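Local coordinates for protein Exo-1,5-alpha-L-arabinofuranobiosidase (Gibberella zeae, PDB 5M1Z) that probably hydrolyses alpha-1,5-linked arabinan as an exo-acting glycosidase, releasing arabinobiose from the chain end, at residues L84-Q89 / P153-F158; M212-K217 / S275-W280; V226-G231 / Y241-Y246; Y323-L328 / L337-A342. All blocks are in the same frame, centred on the assembly; numbering follows the deposited sequence.

Interaction 1 (L84-Q89 / P153-F158); sequences LRYQPQ and PVWEPF. With 6LW ((Z)-L-Arabinonhydroximo-1,4-lactone), chain B; AHR (alpha-L-arabinofuranose), chain C.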
# COMPACT_ATOMS: atom_id res chain seq x y z
N LEU A 84 -0.84 -6.82 -15.93
CA LEU A 84 -0.95 -6.32 -14.54
C LEU A 84 0.06 -5.20 -14.33
O LEU A 84 1.28 -5.45 -14.27
CB LEU A 84 -0.74 -7.45 -13.56
CG LEU A 84 -1.78 -8.58 -13.59
CD1 LEU A 84 -1.65 -9.60 -12.50
CD2 LEU A 84 -3.13 -7.95 -13.39
N ARG A 85 -0.44 -3.98 -14.20
CA ARG A 85 0.37 -2.80 -14.45
C ARG A 85 0.69 -1.94 -13.22
O ARG A 85 1.88 -1.57 -13.04
CB ARG A 85 -0.28 -1.93 -15.49
CG ARG A 85 0.66 -0.88 -16.13
CD ARG A 85 0.02 -0.18 -17.33
NE ARG A 85 -0.35 -1.16 -18.36
CZ ARG A 85 0.46 -1.65 -19.31
NH1 ARG A 85 1.74 -1.33 -19.37
NH2 ARG A 85 -0.02 -2.55 -20.17
N TYR A 86 -0.33 -1.57 -12.46
CA TYR A 86 -0.15 -0.63 -11.36
C TYR A 86 -0.62 -1.19 -10.04
O TYR A 86 -1.53 -2.06 -9.98
CB TYR A 86 -0.94 0.66 -11.60
CG TYR A 86 -0.46 1.62 -12.65
CD1 TYR A 86 0.83 1.59 -13.16
CD2 TYR A 86 -1.32 2.65 -13.06
CE1 TYR A 86 1.23 2.51 -14.13
CE2 TYR A 86 -0.92 3.59 -14.00
CZ TYR A 86 0.35 3.49 -14.54
OH TYR A 86 0.69 4.44 -15.43
N GLN A 87 0.03 -0.70 -8.98
CA GLN A 87 -0.43 -0.77 -7.61
C GLN A 87 -0.68 -2.16 -7.08
O GLN A 87 -1.78 -2.42 -6.54
CB GLN A 87 -1.66 0.13 -7.48
CG GLN A 87 -1.29 1.56 -7.85
CD GLN A 87 -2.27 2.27 -8.73
OE1 GLN A 87 -3.42 1.85 -8.91
NE2 GLN A 87 -1.79 3.35 -9.36
N PRO A 88 0.33 -3.06 -7.21
CA PRO A 88 0.15 -4.35 -6.60
C PRO A 88 0.06 -4.28 -5.09
O PRO A 88 0.59 -3.34 -4.49
CB PRO A 88 1.42 -5.11 -7.00
CG PRO A 88 2.48 -4.02 -7.02
CD PRO A 88 1.70 -2.90 -7.73
N GLN A 89 -0.56 -5.30 -4.47
CA GLN A 89 -0.68 -5.39 -3.00
C GLN A 89 -0.74 -6.88 -2.65
O GLN A 89 -1.58 -7.60 -3.22
CB GLN A 89 -1.96 -4.70 -2.55
CG GLN A 89 -2.17 -4.73 -1.02
CD GLN A 89 -1.08 -3.92 -0.32
OE1 GLN A 89 -0.73 -2.81 -0.76
NE2 GLN A 89 -0.43 -4.53 0.69
N PRO A 153 -10.75 6.73 -13.42
CA PRO A 153 -10.05 5.50 -12.90
C PRO A 153 -10.33 5.09 -11.46
O PRO A 153 -10.83 5.86 -10.65
CB PRO A 153 -8.58 5.83 -13.03
CG PRO A 153 -8.56 7.30 -12.94
CD PRO A 153 -9.79 7.82 -13.63
N VAL A 154 -9.97 3.85 -11.19
CA VAL A 154 -9.88 3.30 -9.85
C VAL A 154 -8.42 2.92 -9.63
O VAL A 154 -7.70 2.61 -10.63
CB VAL A 154 -10.85 2.14 -9.63
CG1 VAL A 154 -12.28 2.61 -9.84
CG2 VAL A 154 -10.56 0.99 -10.57
N TRP A 155 -7.97 3.00 -8.38
CA TRP A 155 -6.58 2.75 -8.06
C TRP A 155 -6.35 2.21 -6.69
O TRP A 155 -7.16 2.38 -5.80
CB TRP A 155 -5.78 4.02 -8.03
CG TRP A 155 -6.12 5.20 -8.89
CD1 TRP A 155 -7.00 6.24 -8.59
CD2 TRP A 155 -5.45 5.59 -10.08
NE1 TRP A 155 -6.95 7.18 -9.56
CE2 TRP A 155 -6.02 6.82 -10.49
CE3 TRP A 155 -4.52 4.98 -10.91
CZ2 TRP A 155 -5.60 7.49 -11.65
CZ3 TRP A 155 -4.12 5.64 -12.08
CH2 TRP A 155 -4.66 6.88 -12.43
N GLU A 156 -5.18 1.62 -6.50
CA GLU A 156 -4.57 1.47 -5.15
C GLU A 156 -5.33 0.60 -4.19
O GLU A 156 -5.70 1.02 -3.10
CB GLU A 156 -4.27 2.86 -4.54
CG GLU A 156 -3.26 3.64 -5.39
CD GLU A 156 -3.52 5.14 -5.52
OE1 GLU A 156 -4.51 5.69 -4.96
OE2 GLU A 156 -2.67 5.77 -6.20
N PRO A 157 -5.50 -0.68 -4.55
CA PRO A 157 -6.17 -1.60 -3.61
C PRO A 157 -5.38 -1.89 -2.34
O PRO A 157 -4.11 -2.00 -2.36
CB PRO A 157 -6.35 -2.89 -4.45
CG PRO A 157 -5.24 -2.80 -5.44
CD PRO A 157 -5.11 -1.34 -5.79
N PHE A 158 -6.11 -1.99 -1.23
CA PHE A 158 -5.56 -2.47 0.01
C PHE A 158 -6.56 -3.44 0.66
O PHE A 158 -7.73 -3.15 0.72
CB PHE A 158 -5.19 -1.31 0.93
CG PHE A 158 -4.52 -1.73 2.18
CD1 PHE A 158 -5.27 -2.03 3.32
CD2 PHE A 158 -3.14 -1.77 2.27
CE1 PHE A 158 -4.68 -2.44 4.48
CE2 PHE A 158 -2.53 -2.19 3.47
CZ PHE A 158 -3.30 -2.53 4.57
C3 6LW B . -4.06 8.45 -7.61
C2 6LW B . -3.77 8.96 -6.20
C1 6LW B . -2.26 8.82 -6.14
O3 6LW B . -5.03 9.30 -8.21
O4 6LW B . -1.73 8.14 -7.29
O1 6LW B . -0.56 10.38 -5.60
C4 6LW B . -2.68 8.49 -8.29
N1 6LW B . -1.44 9.35 -5.23
O2 6LW B . -4.55 8.22 -5.26
C5 6LW B . -2.41 7.52 -9.42
O5 6LW B . -1.12 7.87 -9.95
O5 AHR C . 1.22 3.63 -9.51
C5 AHR C . 1.70 4.42 -10.62
C4 AHR C . 1.20 5.86 -10.55
O4 AHR C . -0.22 5.87 -10.37
C3 AHR C . 1.41 6.66 -11.86
O3 AHR C . 2.76 7.14 -12.01
C2 AHR C . 0.30 7.72 -11.81
O2 AHR C . -0.19 8.17 -13.08
C1 AHR C . -0.81 6.99 -11.06
O HOH W 1 -2.19 -1.05 -4.09
O HOH W 2 -0.04 5.17 -7.18
O HOH W 3 -5.11 1.60 -11.25
O HOH W 4 -1.56 -0.22 -0.89
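Gln87 reaches across to Trp155 and Glu156 where the innermost strands of two adjacent blades of a six-bladed beta-propeller run nearly parallel beside the sugar pocket. Its CG lies beside the backbone N (chi1 -60°), and a further bend brings the amide between the second strand and the arabinofuranose. A glutamine suits this place because the amide works both ways: OE1 accepts Glu156 N at 3.0 Å, the N-H arriving from above the carbonyl plane, 51° out of it, while NE2 donates to AHR O5 at 3.0 Å. The amide and indole planes stand 64° apart, with OE1 at the indole edge. The indole of Trp155 lies between Pro153 CB on one face and, on the other, the exocyclic carbon 6LW C5, 3.5 Å above the plane; Gln173 takes its NE1. Tyr86 lays its ring under the second sugar, AHR C5 sitting 3.9 Å above the ring centre. Glu156 OE1 accepts from the ligand hydroxyl 6LW O2 and also pairs with Ser171. Farther along, the Gln89 amide passes Phe158 CD2 while Arg32 holds its OE1. A water donates to both Gln87 OE1, 2.9 Å away, and Val154 O, 2.8 Å away.

Interaction 2 (M212-K217 / S275-W280); sequences MPTVAK and SPYVVW. With 6LW ((Z)-L-Arabinonhydroximo-1,4-lactone), chain B.
Thr214 and Val278 make the direct hydrogen bond between these two strands: Val278 N donates to Thr214 OG1 at 3.1 Å, with a bent N-H...O angle of 138°. The hydroxyl sits between the backbone N and the carbonyl carbon (chi1 67°), which turns it to the facing strand and makes a side chain do what a backbone carbonyl does within a sheet. Threonine fits because its two branches divide the work, polar OG1 to the backbone and CG2 to a ring.

Water supplies further polar links. One water lies among Met212 O, Thr214 OG1 and Pro276 O, and a second donates to Val215 O, at 3.0 Å, and to Val278 O, at 2.6 Å, joining two carbonyls that could not bond each other.

Van der Waals contacts fill the rest. Ala216 CB meets Val278 CG1 at 4.0 Å and Trp280 CB at 4.3 Å, its small size allowing the strands to lie close. Thr214 CG2 makes an off-centre CH-pi contact with Tyr277, 4.3 Å from the ring centroid. At the pocket end, Met212 SD rests on Ser275 CB at 3.6 Å; Ser275 OG is engaged by Thr324 N. At the far end, Trp280 CB packs on Lys217 O, while its NE1 bonds to Asn287 O.

Parallel strands from neighbouring sheets, joined by side chains and water, are characteristic of the innermost strands round the axis of a six-bladed beta-propeller.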
# COMPACT_ATOMS: atom_id res chain seq x y z
N MET A 212 -4.84 6.70 -1.70
CA MET A 212 -3.78 5.79 -1.22
C MET A 212 -4.05 5.26 0.19
O MET A 212 -3.28 5.46 1.12
CB MET A 212 -2.39 6.47 -1.35
CG MET A 212 -2.29 7.19 -2.71
SD MET A 212 -0.67 7.54 -3.29
CE MET A 212 0.00 5.90 -3.64
N PRO A 213 -5.15 4.53 0.33
CA PRO A 213 -5.54 4.06 1.66
C PRO A 213 -4.75 2.87 2.17
O PRO A 213 -4.52 1.91 1.42
CB PRO A 213 -7.01 3.67 1.47
CG PRO A 213 -7.08 3.25 0.02
CD PRO A 213 -6.08 4.10 -0.72
N THR A 214 -4.34 2.95 3.43
CA THR A 214 -3.84 1.81 4.15
C THR A 214 -4.44 1.79 5.52
O THR A 214 -4.90 2.79 6.04
CB THR A 214 -2.28 1.68 4.19
OG1 THR A 214 -1.70 2.74 4.96
CG2 THR A 214 -1.66 1.67 2.80
N VAL A 215 -4.46 0.60 6.12
CA VAL A 215 -5.21 0.39 7.36
C VAL A 215 -4.42 -0.54 8.29
O VAL A 215 -3.81 -1.54 7.86
CB VAL A 215 -6.64 -0.22 7.14
CG1 VAL A 215 -7.44 -0.16 8.45
CG2 VAL A 215 -7.43 0.51 6.07
N ALA A 216 -4.49 -0.26 9.58
CA ALA A 216 -3.90 -1.15 10.52
C ALA A 216 -4.82 -1.34 11.78
O ALA A 216 -5.57 -0.44 12.18
CB ALA A 216 -2.54 -0.62 10.92
N LYS A 217 -4.71 -2.50 12.39
CA LYS A 217 -5.48 -2.79 13.58
C LYS A 217 -4.69 -2.46 14.85
O LYS A 217 -3.56 -2.88 15.02
CB LYS A 217 -5.88 -4.25 13.59
CG LYS A 217 -6.90 -4.57 14.68
CD LYS A 217 -7.26 -6.03 14.55
CE LYS A 217 -7.78 -6.61 15.86
NZ LYS A 217 -9.24 -6.70 15.77
N SER A 275 1.51 9.57 -0.42
CA SER A 275 1.68 8.12 -0.50
C SER A 275 2.12 7.40 0.80
O SER A 275 3.16 6.74 0.85
CB SER A 275 2.58 7.77 -1.69
OG SER A 275 3.90 8.23 -1.52
N PRO A 276 1.28 7.47 1.84
CA PRO A 276 1.61 6.91 3.13
C PRO A 276 1.33 5.42 3.24
O PRO A 276 0.60 4.86 2.44
CB PRO A 276 0.73 7.71 4.06
CG PRO A 276 -0.49 7.98 3.25
CD PRO A 276 0.01 8.21 1.88
N TYR A 277 1.95 4.80 4.22
CA TYR A 277 1.81 3.41 4.50
C TYR A 277 1.87 3.28 6.04
O TYR A 277 2.70 3.95 6.68
CB TYR A 277 2.92 2.57 3.85
CG TYR A 277 2.52 1.14 3.70
CD1 TYR A 277 2.59 0.27 4.78
CD2 TYR A 277 2.01 0.65 2.49
CE1 TYR A 277 2.16 -1.03 4.68
CE2 TYR A 277 1.60 -0.66 2.36
CZ TYR A 277 1.67 -1.49 3.46
OH TYR A 277 1.20 -2.78 3.42
N VAL A 278 0.93 2.56 6.61
CA VAL A 278 0.85 2.35 8.07
C VAL A 278 0.90 0.88 8.44
O VAL A 278 0.33 0.04 7.74
CB VAL A 278 -0.41 2.94 8.68
CG1 VAL A 278 -1.70 2.22 8.21
CG2 VAL A 278 -0.36 2.87 10.19
N VAL A 279 1.60 0.58 9.52
CA VAL A 279 1.51 -0.70 10.19
C VAL A 279 1.40 -0.44 11.68
O VAL A 279 1.64 0.69 12.14
CB VAL A 279 2.70 -1.63 9.93
CG1 VAL A 279 2.78 -2.05 8.49
CG2 VAL A 279 4.02 -1.02 10.38
N TRP A 280 1.07 -1.49 12.40
CA TRP A 280 1.09 -1.48 13.85
C TRP A 280 1.93 -2.65 14.31
O TRP A 280 1.79 -3.70 13.78
CB TRP A 280 -0.32 -1.58 14.47
CG TRP A 280 -0.27 -1.67 15.95
CD1 TRP A 280 -0.13 -0.63 16.82
CD2 TRP A 280 -0.31 -2.86 16.75
NE1 TRP A 280 -0.11 -1.08 18.12
CE2 TRP A 280 -0.19 -2.44 18.11
CE3 TRP A 280 -0.43 -4.23 16.47
CZ2 TRP A 280 -0.22 -3.34 19.18
CZ3 TRP A 280 -0.45 -5.13 17.54
CH2 TRP A 280 -0.36 -4.65 18.91
C3 6LW B . -4.06 8.45 -7.61
C2 6LW B . -3.77 8.96 -6.20
C1 6LW B . -2.26 8.82 -6.14
O3 6LW B . -5.03 9.30 -8.21
O4 6LW B . -1.73 8.14 -7.29
O1 6LW B . -0.56 10.38 -5.60
C4 6LW B . -2.68 8.49 -8.29
N1 6LW B . -1.44 9.35 -5.23
O2 6LW B . -4.55 8.22 -5.26
C5 6LW B . -2.41 7.52 -9.42
O5 6LW B . -1.12 7.87 -9.95
O HOH W 5 -1.89 5.01 3.53
O HOH W 6 -0.90 -2.20 7.80

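Interaction 3 (V226-G231 / Y241-Y246); sequences VYEYGG and YWFPVY. With 6LW ((Z)-L-Arabinonhydroximo-1,4-lactone), chain B.
Tyr227 and Tyr246 form an antiparallel hydrogen-bonded pair between adjacent strands 223-230 and 245-250 of one blade of the six-bladed beta-propeller, and the pairing continues through Tyr229 N to Pro244 O, at 2.8 Å, and Gly231 N to Trp242 O, at 2.9 Å, with Glu228 and Val245 as the intervening non-hydrogen-bonded pair.

On the tyrosine face, Tyr246 touches two other tyrosines, Tyr229 with its ring and Tyr227 with its CB. Tyr229 points an edge at the Tyr246 face in a T-shaped stack, planes 76° apart, with Tyr229 CD2 3.4 Å above the centre of the Tyr246 ring. Tyr246 CB in turn lies over the face of Tyr227, 4.0 Å from that ring's centroid. Tyrosine suits the site since its ring packs while its hydroxyl bonds outward: Tyr227 OH pairs with Tyr203 and Arg248.

At the loop end, two glycines let rings come close to the main chain. Gly230 CA meets Phe243 CD2 at 3.4 Å, and Gly231 CA sits over the face of Tyr241, 3.6 Å from its centroid. Tyr241 OH bonds to Tyr207 O.

On the other face, Val226 CG1 touches Val245 CG1 at 3.6 Å. Glu228, with CG between the backbone N and the carbonyl carbon (chi1 68°), extends alongside Phe243, carboxylate and ring planes 39° apart. Its OE1 accepts Ser275 N, and OE2 is directed to the hydroximo end of the bound lactone, 2.8 Å from 6LW O1. A carboxylate flanked by a ring and gripped at one oxygen by a backbone N-H is thereby oriented, so that the second oxygen faces the ligand.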
# COMPACT_ATOMS: atom_id res chain seq x y z
N VAL A 226 -5.24 5.39 7.10
CA VAL A 226 -4.30 6.45 6.73
C VAL A 226 -4.40 6.68 5.24
O VAL A 226 -4.55 5.72 4.47
CB VAL A 226 -2.86 6.06 7.17
CG1 VAL A 226 -1.84 7.10 6.77
CG2 VAL A 226 -2.80 5.87 8.68
N TYR A 227 -4.30 7.95 4.82
CA TYR A 227 -4.40 8.33 3.44
C TYR A 227 -3.71 9.64 3.19
O TYR A 227 -3.44 10.37 4.13
CB TYR A 227 -5.86 8.46 3.00
CG TYR A 227 -6.71 9.39 3.83
CD1 TYR A 227 -7.21 8.99 5.06
CD2 TYR A 227 -7.08 10.65 3.36
CE1 TYR A 227 -7.98 9.85 5.84
CE2 TYR A 227 -7.87 11.48 4.12
CZ TYR A 227 -8.33 11.08 5.35
OH TYR A 227 -9.12 11.90 6.09
N GLU A 228 -3.46 9.93 1.91
CA GLU A 228 -2.98 11.25 1.51
C GLU A 228 -4.21 12.09 1.22
O GLU A 228 -5.16 11.65 0.53
CB GLU A 228 -2.02 11.18 0.34
CG GLU A 228 -2.62 10.77 -0.98
CD GLU A 228 -1.63 10.86 -2.11
OE1 GLU A 228 -0.42 11.03 -1.89
OE2 GLU A 228 -2.06 10.82 -3.24
N TYR A 229 -4.28 13.25 1.82
CA TYR A 229 -5.41 14.15 1.62
C TYR A 229 -5.02 15.23 0.58
O TYR A 229 -4.56 16.33 0.93
CB TYR A 229 -5.80 14.74 2.97
CG TYR A 229 -6.94 15.74 2.96
CD1 TYR A 229 -7.59 16.15 1.81
CD2 TYR A 229 -7.39 16.27 4.20
CE1 TYR A 229 -8.64 17.06 1.85
CE2 TYR A 229 -8.40 17.17 4.25
CZ TYR A 229 -9.02 17.57 3.09
OH TYR A 229 -10.02 18.51 3.24
N GLY A 230 -5.19 14.91 -0.71
CA GLY A 230 -4.82 15.89 -1.75
C GLY A 230 -5.79 17.05 -1.66
O GLY A 230 -7.03 16.83 -1.54
N GLY A 231 -5.27 18.27 -1.68
CA GLY A 231 -6.13 19.43 -1.54
C GLY A 231 -6.35 19.76 -0.10
O GLY A 231 -7.21 20.57 0.22
N TYR A 241 -1.38 23.35 -3.61
CA TYR A 241 -2.10 22.08 -3.48
C TYR A 241 -1.04 21.11 -2.90
O TYR A 241 0.07 21.07 -3.37
CB TYR A 241 -2.61 21.65 -4.83
CG TYR A 241 -3.62 20.49 -4.82
CD1 TYR A 241 -3.20 19.17 -4.64
CD2 TYR A 241 -4.98 20.74 -4.99
CE1 TYR A 241 -4.14 18.12 -4.63
CE2 TYR A 241 -5.91 19.71 -5.01
CZ TYR A 241 -5.49 18.40 -4.82
OH TYR A 241 -6.44 17.41 -4.80
N TRP A 242 -1.35 20.39 -1.85
CA TRP A 242 -0.43 19.40 -1.33
C TRP A 242 -1.21 18.17 -0.82
O TRP A 242 -2.48 18.14 -0.87
CB TRP A 242 0.52 20.00 -0.31
CG TRP A 242 -0.07 20.31 1.03
CD1 TRP A 242 -1.31 20.83 1.28
CD2 TRP A 242 0.55 20.12 2.30
NE1 TRP A 242 -1.49 20.97 2.63
CE2 TRP A 242 -0.36 20.56 3.28
CE3 TRP A 242 1.78 19.61 2.70
CZ2 TRP A 242 -0.09 20.51 4.63
CZ3 TRP A 242 2.06 19.57 4.04
CH2 TRP A 242 1.12 20.00 5.00
N PHE A 243 -0.47 17.17 -0.40
CA PHE A 243 -0.99 15.84 -0.10
C PHE A 243 -0.59 15.45 1.32
O PHE A 243 0.04 14.42 1.54
CB PHE A 243 -0.46 14.81 -1.13
CG PHE A 243 -0.96 15.02 -2.51
CD1 PHE A 243 -0.36 15.91 -3.35
CD2 PHE A 243 -2.05 14.31 -2.98
CE1 PHE A 243 -0.85 16.14 -4.62
CE2 PHE A 243 -2.54 14.51 -4.27
CZ PHE A 243 -1.93 15.43 -5.10
N PRO A 244 -1.03 16.24 2.32
CA PRO A 244 -0.69 15.88 3.68
C PRO A 244 -1.33 14.55 4.14
O PRO A 244 -2.40 14.15 3.68
CB PRO A 244 -1.24 17.06 4.50
CG PRO A 244 -2.36 17.60 3.66
CD PRO A 244 -1.89 17.46 2.25
N VAL A 245 -0.61 13.88 5.01
CA VAL A 245 -1.05 12.59 5.52
C VAL A 245 -2.05 12.82 6.64
O VAL A 245 -1.77 13.54 7.60
CB VAL A 245 0.11 11.74 5.97
CG1 VAL A 245 -0.39 10.39 6.49
CG2 VAL A 245 1.08 11.49 4.81
N TYR A 246 -3.23 12.22 6.46
CA TYR A 246 -4.34 12.25 7.42
C TYR A 246 -4.72 10.82 7.80
O TYR A 246 -4.32 9.85 7.14
CB TYR A 246 -5.54 12.98 6.82
CG TYR A 246 -5.57 14.49 6.98
CD1 TYR A 246 -4.60 15.30 6.39
CD2 TYR A 246 -6.61 15.13 7.71
CE1 TYR A 246 -4.64 16.69 6.52
CE2 TYR A 246 -6.63 16.52 7.87
CZ TYR A 246 -5.65 17.29 7.26
OH TYR A 246 -5.66 18.66 7.34
C3 6LW B . -4.06 8.45 -7.61
C2 6LW B . -3.77 8.96 -6.20
C1 6LW B . -2.26 8.82 -6.14
O3 6LW B . -5.03 9.30 -8.21
O4 6LW B . -1.73 8.14 -7.29
O1 6LW B . -0.56 10.38 -5.60
C4 6LW B . -2.68 8.49 -8.29
N1 6LW B . -1.44 9.35 -5.23
O2 6LW B . -4.55 8.22 -5.26
C5 6LW B . -2.41 7.52 -9.42
O5 6LW B . -1.12 7.87 -9.95

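Interaction 4 (Y323-L328 / L337-A342); sequences YTRSLL and LMIMGA. With 6LW ((Z)-L-Arabinonhydroximo-1,4-lactone), chain B.
Arg325 lies across Ile339 at the start of a beta hairpin, where 326-328 and 337-341 pair antiparallel in a propeller blade. With CG anti to the backbone N (chi1 -166°), the side chain leaves the loop just before the strand and runs beside the partner. CB passes Met340 O at 4.1 Å, and CG comes within 3.4 Å of that same oxygen. CD reaches Ile339 CG2 at 3.6 Å. A bend at chi3 (64°) lays the guanidinium on the methyl, Ile339 CG2 being 3.4 Å above its plane and nearest to NE, at 3.5 Å. A beta-branched isoleucine suits this place, since CG2 supports the arginine while CG1 meets Leu327 CD2 at 3.9 Å. At the tip, NE bonds to Ser293 OG and NH1 to Ser298 O, both in the preceding blade.

The backbone fixes the register: Ser326 N donates to Met340 O at 2.9 Å, Met340 N returns to Ser326 O, and Leu328 and Met338 exchange a similar pair. Before the strand, Tyr323 OH comes 3.2 Å from 6LW O4. Arg325 therefore joins an apolar face, used by its methylenes and guanidinium plane, to polar groups of the preceding blade, whose neutral acceptors probably help to solvate its buried charge.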
# COMPACT_ATOMS: atom_id res chain seq x y z
N TYR A 323 8.36 6.74 -3.37
CA TYR A 323 6.91 6.78 -3.60
C TYR A 323 6.29 5.53 -2.99
O TYR A 323 6.79 4.41 -3.21
CB TYR A 323 6.63 6.89 -5.06
CG TYR A 323 5.17 7.00 -5.40
CD1 TYR A 323 4.48 8.13 -5.08
CD2 TYR A 323 4.50 5.95 -6.02
CE1 TYR A 323 3.11 8.24 -5.37
CE2 TYR A 323 3.15 6.04 -6.34
CZ TYR A 323 2.47 7.22 -6.02
OH TYR A 323 1.18 7.36 -6.33
N THR A 324 5.30 5.74 -2.14
CA THR A 324 4.57 4.65 -1.40
C THR A 324 5.51 3.60 -0.80
O THR A 324 5.31 2.38 -0.83
CB THR A 324 3.42 4.07 -2.25
OG1 THR A 324 2.53 3.31 -1.43
CG2 THR A 324 3.89 3.20 -3.39
N ARG A 325 6.56 4.10 -0.19
CA ARG A 325 7.47 3.29 0.54
C ARG A 325 6.68 2.50 1.59
O ARG A 325 5.80 3.04 2.26
CB ARG A 325 8.52 4.20 1.20
CG ARG A 325 9.72 3.42 1.70
CD ARG A 325 10.79 4.29 2.36
NE ARG A 325 10.26 4.93 3.57
CZ ARG A 325 10.97 5.63 4.45
NH1 ARG A 325 12.28 5.76 4.30
NH2 ARG A 325 10.36 6.22 5.47
N SER A 326 6.94 1.22 1.70
CA SER A 326 6.08 0.36 2.47
C SER A 326 6.80 -0.19 3.69
O SER A 326 8.03 -0.06 3.84
CB SER A 326 5.58 -0.80 1.59
OG SER A 326 6.69 -1.51 1.05
N LEU A 327 6.01 -0.85 4.53
CA LEU A 327 6.51 -1.30 5.85
C LEU A 327 6.01 -2.66 6.15
O LEU A 327 4.91 -3.03 5.72
CB LEU A 327 6.01 -0.37 6.96
CG LEU A 327 6.33 1.13 6.85
CD1 LEU A 327 5.60 1.98 7.92
CD2 LEU A 327 7.85 1.31 6.96
N LEU A 328 6.78 -3.39 6.95
CA LEU A 328 6.36 -4.72 7.32
C LEU A 328 6.90 -4.93 8.72
O LEU A 328 8.07 -4.62 9.00
CB LEU A 328 6.94 -5.71 6.33
CG LEU A 328 6.76 -7.18 6.69
CD1 LEU A 328 6.42 -8.01 5.48
CD2 LEU A 328 8.00 -7.75 7.37
N LEU A 337 11.46 -3.96 11.98
CA LEU A 337 10.65 -3.32 10.96
C LEU A 337 11.39 -3.32 9.61
O LEU A 337 12.51 -2.83 9.51
CB LEU A 337 10.41 -1.89 11.38
CG LEU A 337 9.56 -1.00 10.44
CD1 LEU A 337 8.10 -1.37 10.59
CD2 LEU A 337 9.78 0.45 10.73
N MET A 338 10.75 -3.85 8.56
CA MET A 338 11.25 -3.74 7.20
C MET A 338 10.66 -2.50 6.56
O MET A 338 9.44 -2.20 6.75
CB MET A 338 10.91 -5.01 6.38
CG MET A 338 11.21 -4.89 4.89
SD MET A 338 11.02 -6.43 3.92
CE MET A 338 12.49 -7.26 4.38
N ILE A 339 11.50 -1.81 5.79
CA ILE A 339 11.13 -0.62 5.09
C ILE A 339 11.56 -0.91 3.65
O ILE A 339 12.77 -1.19 3.42
CB ILE A 339 11.84 0.65 5.62
CG1 ILE A 339 11.66 0.76 7.14
CG2 ILE A 339 11.29 1.88 4.95
CD1 ILE A 339 12.51 1.80 7.81
N MET A 340 10.60 -0.88 2.71
CA MET A 340 10.88 -1.31 1.31
C MET A 340 10.43 -0.27 0.33
O MET A 340 9.34 0.26 0.46
CB MET A 340 10.14 -2.65 0.98
CG MET A 340 10.47 -3.31 -0.36
SD MET A 340 9.20 -4.58 -0.64
CE MET A 340 9.92 -5.53 -2.00
N GLY A 341 11.24 0.01 -0.69
CA GLY A 341 10.85 0.99 -1.69
C GLY A 341 11.38 0.64 -3.07
O GLY A 341 12.30 -0.22 -3.22
N ALA A 342 10.79 1.30 -4.06
CA ALA A 342 11.20 1.11 -5.44
C ALA A 342 11.33 2.43 -6.12
O ALA A 342 10.94 2.58 -7.30
CB ALA A 342 10.20 0.19 -6.17
C3 6LW B . -4.06 8.45 -7.61
C2 6LW B . -3.77 8.96 -6.20
C1 6LW B . -2.26 8.82 -6.14
O3 6LW B . -5.03 9.30 -8.21
O4 6LW B . -1.73 8.14 -7.29
O1 6LW B . -0.56 10.38 -5.60
C4 6LW B . -2.68 8.49 -8.29
N1 6LW B . -1.44 9.35 -5.23
O2 6LW B . -4.55 8.22 -5.26
C5 6LW B . -2.41 7.52 -9.42
O5 6LW B . -1.12 7.87 -9.95
O HOH W 7 8.34 3.34 -5.18

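Interaction 1 comes first along the chain, closing a long loop that holds the rest of one blade, so that innermost strand 87-92 meets its successor 154-162. Interaction 2 opens only afterwards and joins 209-217 to 277-281, the next such boundary but one. Interaction 3 is nested inside that loop, within the blade begun by 209-217, where 223-230 is the neighbouring strand and Val226 N probably bonds to Thr214 O. Interaction 4 follows in series, a hairpin in the blade that 11-17 completes, which brings the N-terminal strand into the sheet and closes the ring. Through Arg325 and Leu327 it packs on Tyr277 of interaction 2. No contacts cross, and all four reach the same bound lactone, in the pocket where the inner strands begin.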